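Local coordinates for protein subclass B3 metallo-beta-lactamase (Sphingobium indicum, PDB 7LUU) that probably hydrolyses beta-lactam antibiotics at a two-zinc centre, as a subclass B3 metallo-beta-lactamase, at residues Thr121-Asp126 and Gly199-Ser204. Sequence-based numbering, arbitrary orientation.
Sequences TEPHYD and GHTMGS. With ZN (zinc ion), chain B; ZN (zinc ion), chain C; SO4 (sulfate ion), chain D.
The imidazole rings of H124 and H200 meet obliquely, planes 71° apart, and both coordinate one zinc ion. At the edge of the H124 ring, near its plane, sit H200 NE2 and the water bridging the two metals; E122 OE2 sits likewise at the edge of the H200 ring. The CG2 methyl of T201 reaches the H124 ring on a slant, 3.4 Å from H124 NE2. That zinc is held by H124 ND1 and H200 NE2, both at 2.0 Å, E122 OE2 at 1.9 Å and the bridging water, so the protein atoms crowd together through shared coordination. In the metallo-beta-lactamase fold, the loop after strand 115-119 brings the HXHXDH zinc motif, here with E122 in place of its first histidine, to the loop after strand 190-196, which supplies H200. D126 OD2 holds the second zinc with H127 and H267, while D126 OD1 accepts a 2.6 Å hydrogen bond from the bridging water. Beyond CG the E122 chain is extended (chi2 169°), carrying its carboxylate to the metal: OE2 binds, and OE1 accepts from two waters, one a ligand of the second zinc, the other accepting from S204 OG at 2.6 Å. Second-shell bonds from H124 NE2 to D161 OD2 and from H200 ND1 to the N227 carbonyl would help to fix the ring rotations. Where the first loop begins and the second ends, T121 O meets S204 CA at 3.1 Å in a CA-H...O contact.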
loop_
_atom_site.group_PDB
_atom_site.type_symbol
_atom_site.label_atom_id
_atom_site.label_comp_id
_atom_site.label_asym_id
_atom_site.label_seq_id
_atom_site.Cartn_x
_atom_site.Cartn_y
_atom_site.Cartn_z
ATOM N N THR A 121 -0.547 1.950 -2.664
ATOM C CA THR A 121 -0.548 2.757 -1.451
ATOM C C THR A 121 0.550 3.810 -1.450
ATOM O O THR A 121 0.428 4.824 -0.727
ATOM C CB THR A 121 -0.389 1.888 -0.177
ATOM O OG1 THR A 121 0.827 1.111 -0.197
ATOM C CG2 THR A 121 -1.639 0.952 0.026
ATOM N N GLU A 122 1.675 3.534 -2.124
ATOM C CA GLU A 122 2.822 4.461 -2.106
ATOM C C GLU A 122 3.852 4.115 -3.170
ATOM O O GLU A 122 4.041 2.923 -3.517
ATOM C CB GLU A 122 3.524 4.479 -0.736
ATOM C CG GLU A 122 4.117 3.060 -0.347
ATOM C CD GLU A 122 5.028 3.144 0.868
ATOM O OE1 GLU A 122 4.499 2.928 2.004
ATOM O OE2 GLU A 122 6.235 3.361 0.711
ATOM N N PRO A 123 4.587 5.103 -3.652
ATOM C CA PRO A 123 5.495 4.881 -4.778
ATOM C C PRO A 123 6.928 4.616 -4.288
ATOM O O PRO A 123 7.873 5.345 -4.598
ATOM C CB PRO A 123 5.363 6.197 -5.568
ATOM C CG PRO A 123 5.222 7.204 -4.486
ATOM C CD PRO A 123 4.385 6.559 -3.378
ATOM N N HIS A 124 7.084 3.573 -3.451
ATOM C CA HIS A 124 8.381 3.109 -3.012
ATOM C C HIS A 124 8.535 1.673 -3.490
ATOM O O HIS A 124 7.524 0.963 -3.703
ATOM C CB HIS A 124 8.475 3.124 -1.496
ATOM C CG HIS A 124 8.736 4.479 -0.926
ATOM N ND1 HIS A 124 8.733 4.709 0.431
ATOM C CD2 HIS A 124 9.052 5.660 -1.526
ATOM C CE1 HIS A 124 9.048 5.996 0.643
ATOM N NE2 HIS A 124 9.252 6.592 -0.520
ATOM N N TYR A 125 9.796 1.256 -3.710
ATOM C CA TYR A 125 9.962 -0.008 -4.433
ATOM C C TYR A 125 9.513 -1.258 -3.654
ATOM O O TYR A 125 9.313 -2.306 -4.288
ATOM C CB TYR A 125 11.439 -0.120 -4.899
ATOM C CG TYR A 125 12.454 -0.383 -3.795
ATOM C CD1 TYR A 125 12.540 -1.638 -3.210
ATOM C CD2 TYR A 125 13.342 0.609 -3.367
ATOM C CE1 TYR A 125 13.448 -1.918 -2.255
ATOM C CE2 TYR A 125 14.292 0.329 -2.407
ATOM C CZ TYR A 125 14.316 -0.926 -1.838
ATOM O OH TYR A 125 15.254 -1.227 -0.865
ATOM N N ASP A 126 9.311 -1.178 -2.319
ATOM C CA ASP A 126 8.847 -2.367 -1.608
ATOM C C ASP A 126 7.333 -2.511 -1.677
ATOM O O ASP A 126 6.804 -3.527 -1.223
ATOM C CB ASP A 126 9.323 -2.374 -0.123
ATOM C CG ASP A 126 8.949 -1.081 0.653
ATOM O OD1 ASP A 126 8.966 0.034 0.077
ATOM O OD2 ASP A 126 8.690 -1.192 1.877
ATOM N N GLY A 199 2.161 11.323 4.750
ATOM C CA GLY A 199 3.097 11.447 5.858
ATOM C C GLY A 199 4.349 10.654 5.534
ATOM O O GLY A 199 5.479 11.124 5.562
ATOM N N HIS A 200 4.158 9.354 5.289
ATOM C CA HIS A 200 5.313 8.555 4.882
ATOM C C HIS A 200 5.848 9.069 3.558
ATOM O O HIS A 200 7.081 9.218 3.369
ATOM C CB HIS A 200 4.854 7.091 4.815
ATOM C CG HIS A 200 5.926 6.140 4.386
ATOM N ND1 HIS A 200 6.960 5.750 5.218
ATOM C CD2 HIS A 200 6.130 5.524 3.194
ATOM C CE1 HIS A 200 7.767 4.930 4.546
ATOM N NE2 HIS A 200 7.271 4.765 3.331
ATOM N N THR A 201 4.921 9.359 2.635
ATOM C CA THR A 201 5.187 10.179 1.443
ATOM C C THR A 201 3.977 11.069 1.259
ATOM O O THR A 201 2.929 10.849 1.865
ATOM C CB THR A 201 5.386 9.350 0.168
ATOM O OG1 THR A 201 4.148 8.746 -0.237
ATOM C CG2 THR A 201 6.437 8.230 0.348
ATOM N N MET A 202 4.102 12.057 0.369
ATOM C CA MET A 202 2.947 12.952 0.208
ATOM C C MET A 202 1.748 12.308 -0.493
ATOM O O MET A 202 0.607 12.747 -0.267
ATOM C CB MET A 202 3.368 14.215 -0.537
ATOM C CG MET A 202 4.075 15.262 0.350
ATOM S SD MET A 202 3.194 15.775 1.825
ATOM C CE MET A 202 1.723 16.547 1.078
ATOM N N GLY A 203 1.975 11.312 -1.328
ATOM C CA GLY A 203 0.945 10.646 -2.096
ATOM C C GLY A 203 0.501 9.328 -1.508
ATOM O O GLY A 203 -0.244 8.597 -2.181
ATOM N N SER A 204 0.921 9.004 -0.288
ATOM C CA SER A 204 0.468 7.751 0.314
ATOM C C SER A 204 -1.058 7.711 0.402
ATOM O O SER A 204 -1.714 8.728 0.730
ATOM C CB SER A 204 1.068 7.601 1.715
ATOM O OG SER A 204 2.500 7.368 1.605
HETATM ZN ZN ZN B . 7.785 3.560 1.809
HETATM ZN ZN ZN C . 7.375 0.018 2.956
HETATM S S SO4 D . 17.405 1.700 0.024
HETATM O O1 SO4 D . 18.582 2.437 -0.432
HETATM O O2 SO4 D . 17.426 1.518 1.477
HETATM O O3 SO4 D . 16.235 2.514 -0.328
HETATM O O4 SO4 D . 17.355 0.379 -0.626
HETATM O O HOH W 1 2.777 5.071 2.848
HETATM O O HOH W 2 6.343 1.499 3.970
HETATM O O HOH W 3 8.439 1.748 1.973
#